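Local coordinates for protein cytokinin riboside 5'-monophosphate phosphoribohydrolase (Corynebacterium glutamicum, PDB 5WQ3) that belongs to the LOG-like family of the SLOG clan, alpha/beta proteins with a Rossmann-like parallel sheet flanked by helices, at residues C[85-90]-C[111-117]; C[128-132]-C[155-159]. All blocks are in the same frame, centred on the assembly; numbering follows the deposited sequence.

Contact 1. Residues C[85-90]-C[111-117]; sequences YYKAGV and LMEAPNK
Y86, L111 and A114 bury the most surface where two neighbouring helices of this Rossmann-like alpha/beta fold meet: the axes of segments 85-90 and 113-117, which lie on helices 84-98 and 113-121, approach to 7.3 Å and cross at -36°. The methyl of A114 sits over the centre of the Y86 ring, CB standing 3.7 Å from the ring centroid and directly on its normal, a CH-pi contact. Y86 reaches across because its CG lies anti to the backbone N (chi1 -167°), which carries the ring across to A114. L111 lays its two methyls on the first turn of segment 85-90: its CD2 rests 3.5 Å from Y86 N, while CD1 packs on the CB of Y85. At G89, with no side chain in the way, the backbones come close. Two CA-H...O contacts join them, P115 CA to G89 O at 3.2 Å and V90 CA to A114 O at 3.4 Å. P115 also packs on V103 and T105 of strand 102-105, joining the helix pair to the sheet. At the rim of the ring, the Y86 hydroxyl donates to E113, OH to OE1 2.5 Å, meeting that oxygen from above a carboxylate turned 82° from the ring.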
loop_
_atom_site.group_PDB
_atom_site.type_symbol
_atom_site.label_atom_id
_atom_site.label_comp_id
_atom_site.label_asym_id
_atom_site.label_seq_id
_atom_site.Cartn_x
_atom_site.Cartn_y
_atom_site.Cartn_z
ATOM N N TYR C 85 0.797 31.074 52.529
ATOM C CA TYR C 85 1.327 30.012 53.361
ATOM C C TYR C 85 2.729 29.609 53.040
ATOM O O TYR C 85 3.508 29.328 53.962
ATOM C CB TYR C 85 0.505 28.760 53.236
ATOM C CG TYR C 85 -0.928 28.874 53.572
ATOM C CD1 TYR C 85 -1.455 29.970 54.262
ATOM C CD2 TYR C 85 -1.792 27.866 53.198
ATOM C CE1 TYR C 85 -2.806 30.027 54.578
ATOM C CE2 TYR C 85 -3.128 27.903 53.537
ATOM C CZ TYR C 85 -3.637 28.989 54.171
ATOM O OH TYR C 85 -4.983 28.969 54.457
ATOM N N TYR C 86 3.062 29.500 51.753
ATOM C CA TYR C 86 4.425 29.188 51.328
ATOM C C TYR C 86 5.376 30.264 51.875
ATOM O O TYR C 86 6.444 29.971 52.434
ATOM C CB TYR C 86 4.570 29.043 49.807
ATOM C CG TYR C 86 5.888 28.429 49.349
ATOM C CD1 TYR C 86 7.058 29.159 49.359
ATOM C CD2 TYR C 86 5.972 27.103 48.955
ATOM C CE1 TYR C 86 8.276 28.604 48.937
ATOM C CE2 TYR C 86 7.205 26.529 48.554
ATOM C CZ TYR C 86 8.350 27.291 48.561
ATOM O OH TYR C 86 9.592 26.762 48.174
ATOM N N LYS C 87 4.983 31.518 51.723
ATOM C CA LYS C 87 5.878 32.599 52.147
ATOM C C LYS C 87 6.083 32.594 53.694
ATOM O O LYS C 87 7.216 32.799 54.211
ATOM C CB LYS C 87 5.343 33.941 51.671
ATOM C CG LYS C 87 6.201 35.138 52.049
ATOM C CD LYS C 87 5.535 36.428 51.533
ATOM C CE LYS C 87 5.888 37.673 52.345
ATOM N NZ LYS C 87 7.055 38.359 51.740
ATOM N N ALA C 88 4.986 32.356 54.395
ATOM C CA ALA C 88 5.012 32.129 55.827
ATOM C C ALA C 88 5.966 30.956 56.204
ATOM O O ALA C 88 6.842 31.091 57.069
ATOM C CB ALA C 88 3.584 31.881 56.329
ATOM N N GLY C 89 5.830 29.838 55.513
ATOM C CA GLY C 89 6.751 28.692 55.755
ATOM C C GLY C 89 8.218 29.053 55.603
ATOM O O GLY C 89 9.029 28.597 56.385
ATOM N N VAL C 90 8.562 29.866 54.603
ATOM C CA VAL C 90 9.969 30.274 54.383
ATOM C C VAL C 90 10.510 31.109 55.575
ATOM O O VAL C 90 11.624 30.850 56.089
ATOM C CB VAL C 90 10.153 31.020 53.043
ATOM C CG1 VAL C 90 11.506 31.724 52.947
ATOM C CG2 VAL C 90 9.966 30.047 51.871
ATOM N N LEU C 111 4.513 23.020 51.387
ATOM C CA LEU C 111 4.842 23.597 52.691
ATOM C C LEU C 111 5.812 22.758 53.500
ATOM O O LEU C 111 6.124 23.113 54.640
ATOM C CB LEU C 111 3.585 23.910 53.468
ATOM C CG LEU C 111 2.588 24.782 52.755
ATOM C CD1 LEU C 111 1.427 25.062 53.664
ATOM C CD2 LEU C 111 3.234 26.086 52.308
ATOM N N MET C 112 6.337 21.669 52.915
ATOM C CA MET C 112 7.562 21.086 53.429
ATOM C C MET C 112 8.808 21.767 52.877
ATOM O O MET C 112 9.779 22.015 53.610
ATOM C CB MET C 112 7.614 19.606 53.102
ATOM C CG MET C 112 6.487 18.778 53.732
ATOM S SD MET C 112 6.656 17.054 53.216
ATOM C CE MET C 112 5.571 17.114 51.791
ATOM N N GLU C 113 8.829 22.052 51.575
ATOM C CA GLU C 113 9.966 22.716 51.018
ATOM C C GLU C 113 10.147 24.119 51.573
ATOM O O GLU C 113 11.255 24.587 51.635
ATOM C CB GLU C 113 9.803 22.833 49.507
ATOM C CG GLU C 113 10.910 23.556 48.775
ATOM C CD GLU C 113 10.615 23.711 47.328
ATOM O OE1 GLU C 113 9.697 24.509 46.994
ATOM O OE2 GLU C 113 11.279 23.015 46.544
ATOM N N ALA C 114 9.068 24.831 51.857
ATOM C CA ALA C 114 9.186 26.220 52.260
ATOM C C ALA C 114 10.089 26.402 53.526
ATOM O O ALA C 114 11.040 27.194 53.550
ATOM C CB ALA C 114 7.794 26.834 52.456
ATOM N N PRO C 115 9.850 25.594 54.554
ATOM C CA PRO C 115 10.679 25.892 55.716
ATOM C C PRO C 115 12.057 25.364 55.476
ATOM O O PRO C 115 12.978 25.862 56.112
ATOM C CB PRO C 115 9.958 25.152 56.900
ATOM C CG PRO C 115 8.857 24.380 56.278
ATOM C CD PRO C 115 8.611 24.867 54.892
ATOM N N ASN C 116 12.236 24.410 54.553
ATOM C CA ASN C 116 13.621 23.893 54.287
ATOM C C ASN C 116 14.395 25.044 53.569
ATOM O O ASN C 116 15.547 25.353 53.857
ATOM C CB ASN C 116 13.645 22.654 53.386
ATOM C CG ASN C 116 13.279 21.366 54.083
ATOM O OD1 ASN C 116 12.397 20.645 53.617
ATOM N ND2 ASN C 116 13.974 21.029 55.151
ATOM N N LYS C 117 13.731 25.670 52.626
ATOM C CA LYS C 117 14.275 26.825 51.933
ATOM C C LYS C 117 14.684 27.906 52.933
ATOM O O LYS C 117 15.828 28.318 52.945
ATOM C CB LYS C 117 13.240 27.383 50.958
ATOM C CG LYS C 117 13.743 28.598 50.219
ATOM C CD LYS C 117 12.774 29.053 49.143
ATOM C CE LYS C 117 13.456 30.046 48.201
ATOM N NZ LYS C 117 12.472 30.426 47.158
#

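Contact 2. Residues C[128-132]-C[155-159]; sequences GLGIE and RKTMF. With EDO (1,2-ethanediol), chain L.
R155 takes hold of the carbonyl oxygen of L129 with two nitrogens at once, a side-on grip from helix 152-162 to strand 126-131. NE donates to L129 O at 2.9 Å with an N-H...O angle of 155°, approaching from above the carbonyl plane; NH2 donates to the same L129 O at 3.2 Å, more bent, but within that plane. Bends at chi2 and chi3 bring the arginine's NE-side edge round to the strand, and I131 then covers one face of the guanidinium, its CB 3.7 Å from R155 CZ and over the centre of the group. NH2 has a further, weak hydrogen bond to G106 O.

Further along the helix, apolar packing takes over. The CB of L129 points toward the helix, and CD1 touches both M158 CB, at 3.6 Å, and F159 CE1, at 3.7 Å. The leucine crosses M158 at about a right angle and meets F159 coming from the opposite direction. Around this apolar patch, F149 touches L129, R155 and M158, F57 and F61 of helix 46-64 lie against M158, and F74 meets the F159 ring edge-to-face. A 1,2-ethanediol, probably from the crystallisation liquor, makes a weak hydrogen bond to T157 OG1.

This is sheet-to-helix packing in a Rossmann-like domain, with the strand and helix segments running nearly antiparallel. One backbone oxygen takes two N-H groups of a buried guanidinium, and the CB of I131 stands over one face, its side chain crossing the arginine's; together these probably limit rotation of the group.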
loop_
_atom_site.group_PDB
_atom_site.type_symbol
_atom_site.label_atom_id
_atom_site.label_comp_id
_atom_site.label_asym_id
_atom_site.label_seq_id
_atom_site.Cartn_x
_atom_site.Cartn_y
_atom_site.Cartn_z
ATOM N N GLY C 128 15.527 16.774 55.805
ATOM C CA GLY C 128 14.386 16.183 55.081
ATOM C C GLY C 128 14.363 14.672 55.239
ATOM O O GLY C 128 15.334 13.932 54.846
ATOM N N LEU C 129 13.268 14.177 55.791
ATOM C CA LEU C 129 13.124 12.731 56.016
ATOM C C LEU C 129 11.988 12.338 55.128
ATOM O O LEU C 129 10.830 12.523 55.475
ATOM C CB LEU C 129 12.837 12.397 57.457
ATOM C CG LEU C 129 13.679 13.067 58.568
ATOM C CD1 LEU C 129 13.258 12.551 59.932
ATOM C CD2 LEU C 129 15.175 12.868 58.408
ATOM N N GLY C 130 12.341 11.879 53.922
ATOM C CA GLY C 130 11.350 11.571 52.932
ATOM C C GLY C 130 10.699 10.221 53.079
ATOM O O GLY C 130 11.250 9.279 53.696
ATOM N N ILE C 131 9.559 10.097 52.425
ATOM C CA ILE C 131 8.873 8.844 52.284
ATOM C C ILE C 131 8.889 8.450 50.809
ATOM O O ILE C 131 8.597 9.258 49.961
ATOM C CB ILE C 131 7.456 8.984 52.823
ATOM C CG1 ILE C 131 6.751 7.662 52.828
ATOM C CG2 ILE C 131 6.692 9.969 51.992
ATOM C CD1 ILE C 131 7.263 6.748 53.891
ATOM N N GLU C 132 9.290 7.232 50.508
ATOM C CA GLU C 132 9.421 6.836 49.126
ATOM C C GLU C 132 8.057 6.639 48.556
ATOM O O GLU C 132 7.293 5.880 49.060
ATOM C CB GLU C 132 10.335 5.647 48.933
ATOM C CG GLU C 132 9.670 4.322 48.953
ATOM C CD GLU C 132 10.670 3.186 48.800
ATOM O OE1 GLU C 132 11.885 3.433 48.847
ATOM O OE2 GLU C 132 10.226 2.056 48.631
ATOM N N ARG C 155 9.812 6.419 59.565
ATOM C CA ARG C 155 9.955 7.825 59.371
ATOM C C ARG C 155 9.277 8.621 60.527
ATOM O O ARG C 155 9.874 9.584 61.029
ATOM C CB ARG C 155 9.345 8.193 58.079
ATOM C CG ARG C 155 9.558 9.600 57.731
ATOM C CD ARG C 155 8.268 9.967 57.075
ATOM N NE ARG C 155 8.459 10.962 56.090
ATOM C CZ ARG C 155 7.465 11.533 55.472
ATOM N NH1 ARG C 155 6.220 11.207 55.743
ATOM N NH2 ARG C 155 7.729 12.451 54.623
ATOM N N LYS C 156 8.074 8.223 60.947
ATOM C CA LYS C 156 7.332 8.964 62.005
ATOM C C LYS C 156 8.041 8.878 63.356
ATOM O O LYS C 156 8.004 9.824 64.130
ATOM C CB LYS C 156 5.885 8.461 62.151
ATOM C CG LYS C 156 4.862 8.862 61.072
ATOM C CD LYS C 156 3.603 7.966 61.237
ATOM C CE LYS C 156 2.280 8.700 61.007
ATOM N NZ LYS C 156 1.094 7.955 61.566
ATOM N N THR C 157 8.693 7.753 63.670
ATOM C CA THR C 157 9.470 7.677 64.841
ATOM C C THR C 157 10.601 8.740 64.861
ATOM O O THR C 157 10.882 9.282 65.931
ATOM C CB THR C 157 10.109 6.262 64.947
ATOM O OG1 THR C 157 9.043 5.308 64.930
ATOM C CG2 THR C 157 10.811 6.076 66.202
ATOM N N MET C 158 11.271 8.983 63.717
ATOM C CA MET C 158 12.425 9.855 63.671
ATOM C C MET C 158 11.991 11.275 64.008
ATOM O O MET C 158 12.733 11.979 64.681
ATOM C CB MET C 158 13.063 9.851 62.307
ATOM C CG MET C 158 13.597 8.525 61.755
ATOM S SD MET C 158 14.614 7.682 62.894
ATOM C CE MET C 158 14.406 5.977 62.328
ATOM N N PHE C 159 10.786 11.685 63.603
ATOM C CA PHE C 159 10.315 13.064 63.942
ATOM C C PHE C 159 10.176 13.281 65.441
ATOM O O PHE C 159 10.566 14.345 65.952
ATOM C CB PHE C 159 8.993 13.393 63.262
ATOM C CG PHE C 159 9.046 13.437 61.750
ATOM C CD1 PHE C 159 9.965 14.182 61.090
ATOM C CD2 PHE C 159 8.130 12.725 60.999
ATOM C CE1 PHE C 159 9.978 14.249 59.706
ATOM C CE2 PHE C 159 8.126 12.797 59.590
ATOM C CZ PHE C 159 9.068 13.547 58.944
HETATM C C1 EDO L . 5.898 7.049 65.800
HETATM O O1 EDO L . 6.502 6.360 66.874
HETATM C C2 EDO L . 4.417 6.802 65.889
HETATM O O2 EDO L . 4.023 6.073 64.741
#

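After helix 46-64 and strand 70-74 the chain enters helix 84-98 and strand 102-105; helix 113-121 then comes back against helix 84-98 at contact 1, closing a loop of 20 intervening residues. Strand 126-131 follows directly and carries the first half of contact 2; the chain then passes through strand 145-149 and closes this second loop of 22 residues on helix 152-162. The two loops therefore lie in series, neither nesting nor crossing. The centres of the two contacts are 18 Å apart, and their nearest atoms about 5 Å, without touching. Contact 1 joins two helices, contact 2 a helix to the sheet, and strand 102-105 borders both, packing on P115 and on L129.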